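Local coordinates for protein 2,5-dihydroxypyridine 5,6-dioxygenase (Pseudomonas putida KT2440, PDB 7CUP) that catalyses the iron-dependent oxidative ring opening of 2,5-dihydroxypyridine to N-formylmaleamate in the aerobic breakdown of nicotinate, at residues A[17-22]-A[94-99]. Sequence-based numbering, arbitrary orientation.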
ATOM      1  N   LYS A  17     -26.982 -12.712   7.627  1.00 24.46           N
ATOM      2  CA  LYS A  17     -28.302 -12.864   8.300  1.00 30.20           C
ATOM      3  C   LYS A  17     -29.102 -14.003   7.643  1.00 28.01           C
ATOM      4  O   LYS A  17     -29.531 -14.915   8.369  1.00 26.86           O
ATOM      5  CB  LYS A  17     -29.066 -11.541   8.290  1.00 30.03           C
ATOM      6  CG  LYS A  17     -29.288 -10.962   9.672  1.00 40.49           C
ATOM      7  CD  LYS A  17     -30.112  -9.692   9.711  1.00 44.53           C
ATOM      8  CE  LYS A  17     -29.238  -8.471   9.891  1.00 50.03           C
ATOM      9  NZ  LYS A  17     -29.971  -7.218   9.607  1.00 57.15           N
ATOM     10  N   LEU A  18     -29.264 -13.990   6.324  1.00 24.55           N
ATOM     11  CA  LEU A  18     -29.982 -15.081   5.637  1.00 24.82           C
ATOM     12  C   LEU A  18     -29.267 -16.398   5.936  1.00 22.70           C
ATOM     13  O   LEU A  18     -29.932 -17.435   5.982  1.00 22.81           O
ATOM     14  CB  LEU A  18     -30.031 -14.799   4.134  1.00 26.54           C
ATOM     15  CG  LEU A  18     -31.016 -13.719   3.710  1.00 27.77           C
ATOM     16  CD1 LEU A  18     -30.905 -13.446   2.212  1.00 29.22           C
ATOM     17  CD2 LEU A  18     -32.444 -14.110   4.093  1.00 31.63           C
ATOM     18  N   SER A  19     -27.951 -16.358   6.106  1.00 22.27           N
ATOM     19  CA  SER A  19     -27.096 -17.530   6.432  1.00 20.92           C
ATOM     20  C   SER A  19     -27.150 -17.882   7.932  1.00 20.71           C
ATOM     21  O   SER A  19     -26.342 -18.723   8.363  1.00 22.72           O
ATOM     22  CB  SER A  19     -25.661 -17.292   5.974  1.00 20.86           C
ATOM     23  OG  SER A  19     -25.561 -17.276   4.567  1.00 20.36           O
ATOM     24  N   ARG A  20     -28.021 -17.245   8.711  1.00 21.88           N
ATOM     25  CA  ARG A  20     -28.290 -17.547  10.143  1.00 24.73           C
ATOM     26  C   ARG A  20     -27.068 -17.226  11.003  1.00 25.01           C
ATOM     27  O   ARG A  20     -26.852 -17.874  12.053  1.00 21.70           O
ATOM     28  CB  ARG A  20     -28.831 -18.978  10.302  1.00 28.93           C
ATOM     29  CG  ARG A  20     -30.266 -19.096   9.794  1.00 32.16           C
ATOM     30  CD  ARG A  20     -31.072 -20.320  10.212  1.00 38.87           C
ATOM     31  NE  ARG A  20     -31.670 -20.922   9.019  1.00 45.90           N
ATOM     32  CZ  ARG A  20     -32.681 -20.416   8.293  1.00 51.49           C
ATOM     33  NH1 ARG A  20     -33.255 -19.274   8.637  1.00 57.81           N
ATOM     34  NH2 ARG A  20     -33.116 -21.064   7.218  1.00 48.93           N
ATOM     35  N   VAL A  21     -26.310 -16.202  10.630  1.00 21.57           N
ATOM     36  CA  VAL A  21     -25.231 -15.691  11.514  1.00 20.67           C
ATOM     37  C   VAL A  21     -25.869 -14.761  12.536  1.00 21.03           C
ATOM     38  O   VAL A  21     -26.635 -13.893  12.145  1.00 20.44           O
ATOM     39  CB  VAL A  21     -24.150 -14.964  10.719  1.00 19.65           C
ATOM     40  CG1 VAL A  21     -23.173 -14.266  11.624  1.00 20.79           C
ATOM     41  CG2 VAL A  21     -23.463 -15.914   9.763  1.00 19.52           C
ATOM     42  N   ASP A  22     -25.539 -14.945  13.806  1.00 24.83           N
ATOM     43  CA  ASP A  22     -25.971 -14.060  14.920  1.00 26.95           C
ATOM     44  C   ASP A  22     -24.938 -14.209  16.027  1.00 25.45           C
ATOM     45  O   ASP A  22     -23.896 -14.851  15.800  1.00 24.68           O
ATOM     46  CB  ASP A  22     -27.400 -14.390  15.387  1.00 27.36           C
ATOM     47  CG  ASP A  22     -27.562 -15.818  15.882  1.00 28.96           C
ATOM     48  OD1 ASP A  22     -26.581 -16.394  16.403  1.00 26.03           O
ATOM     49  OD2 ASP A  22     -28.657 -16.374  15.670  1.00 34.81           O
ATOM     50  N   ALA A  94     -15.337 -23.052  12.954  1.00 22.63           N
ATOM     51  CA  ALA A  94     -16.336 -21.994  12.679  1.00 20.67           C
ATOM     52  C   ALA A  94     -17.729 -22.602  12.492  1.00 20.15           C
ATOM     53  O   ALA A  94     -17.837 -23.751  12.015  1.00 19.62           O
ATOM     54  CB  ALA A  94     -15.929 -21.224  11.442  1.00 22.83           C
ATOM     55  N   ASP A  95     -18.781 -21.818  12.718  1.00 18.76           N
ATOM     56  CA  ASP A  95     -20.144 -22.220  12.291  1.00 20.43           C
ATOM     57  C   ASP A  95     -20.280 -22.002  10.777  1.00 20.78           C
ATOM     58  O   ASP A  95     -20.914 -22.808  10.096  1.00 20.20           O
ATOM     59  CB  ASP A  95     -21.196 -21.469  13.090  1.00 22.33           C
ATOM     60  CG  ASP A  95     -21.153 -21.869  14.558  1.00 25.77           C
ATOM     61  OD1 ASP A  95     -21.470 -23.045  14.855  1.00 25.49           O
ATOM     62  OD2 ASP A  95     -20.744 -21.024  15.362  1.00 27.51           O
ATOM     63  N   LEU A  96     -19.707 -20.926  10.269  1.00 19.47           N
ATOM     64  CA  LEU A  96     -19.846 -20.536   8.842  1.00 19.94           C
ATOM     65  C   LEU A  96     -18.478 -20.080   8.341  1.00 19.44           C
ATOM     66  O   LEU A  96     -17.793 -19.331   9.079  1.00 17.43           O
ATOM     67  CB  LEU A  96     -20.868 -19.407   8.711  1.00 22.40           C
ATOM     68  CG  LEU A  96     -21.159 -18.993   7.260  1.00 27.08           C
ATOM     69  CD1 LEU A  96     -22.661 -18.871   7.004  1.00 32.89           C
ATOM     70  CD2 LEU A  96     -20.485 -17.692   6.919  1.00 26.51           C
ATOM     71  N   VAL A  97     -18.066 -20.560   7.176  1.00 21.31           N
ATOM     72  CA  VAL A  97     -16.824 -20.092   6.492  1.00 20.30           C
ATOM     73  C   VAL A  97     -17.282 -19.230   5.325  1.00 20.68           C
ATOM     74  O   VAL A  97     -18.188 -19.701   4.598  1.00 21.00           O
ATOM     75  CB  VAL A  97     -15.966 -21.281   6.021  1.00 21.69           C
ATOM     76  CG1 VAL A  97     -14.773 -20.813   5.192  1.00 22.35           C
ATOM     77  CG2 VAL A  97     -15.516 -22.118   7.214  1.00 19.93           C
ATOM     78  N   VAL A  98     -16.792 -17.982   5.238  1.00 18.90           N
ATOM     79  CA  VAL A  98     -16.899 -17.168   3.993  1.00 17.71           C
ATOM     80  C   VAL A  98     -15.656 -17.472   3.177  1.00 16.41           C
ATOM     81  O   VAL A  98     -14.587 -17.061   3.579  1.00 18.27           O
ATOM     82  CB  VAL A  98     -16.988 -15.666   4.268  1.00 19.21           C
ATOM     83  CG1 VAL A  98     -17.064 -14.912   2.964  1.00 20.22           C
ATOM     84  CG2 VAL A  98     -18.169 -15.347   5.167  1.00 19.15           C
ATOM     85  N   ASP A  99     -15.794 -18.172   2.073  1.00 16.01           N
ATOM     86  CA  ASP A  99     -14.637 -18.525   1.222  1.00 19.28           C
ATOM     87  C   ASP A  99     -14.463 -17.441   0.148  1.00 19.46           C
ATOM     88  O   ASP A  99     -15.286 -17.341  -0.768  1.00 18.52           O
ATOM     89  CB  ASP A  99     -14.859 -19.946   0.706  1.00 20.66           C
ATOM     90  CG  ASP A  99     -13.812 -20.416  -0.275  1.00 21.84           C
ATOM     91  OD1 ASP A  99     -12.802 -19.682  -0.437  1.00 20.96           O
ATOM     92  OD2 ASP A  99     -14.053 -21.472  -0.897  1.00 19.24           O
TER
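L96 approaches the flat S19–R20 peptide group obliquely: its CD1 stands clear of the peptide plane, 3.9 Å from S19 O, at the carbonyl end. No ring or side-chain amide takes part; beyond this peptide the contact is methyl against methylene and methyl. CD1 makes the nearest approaches of L96 to 17-22, meeting S19 CB at 3.5 Å and V21 CG2 at 4.1 Å, the V21 and L96 side chains crossing at about a right angle. Chi1 of L96 (-176°, CG anti to N) directs CG out from strand 96-99, a central strand of the parallel sheet; chi2, at 133°, turns CD1 to S19 in the turn closing helix 5-18. A Schellman motif shapes this turn: R20, with positive phi, is its C' residue, R20 N bonds K17 O at 2.8 Å, and V21 N bonds L16 O. L16 also touches L96, extending the apolar patch back along the helix. The serine offers its methylene to the leucine, while OG is hydrogen-bonded to V15 O and A181 N and S19 O to R118 NH2. With S19 OG and S19 O both engaged there, the contact itself is a small buried van der Waals junction between helix end and sheet, without directional bonds.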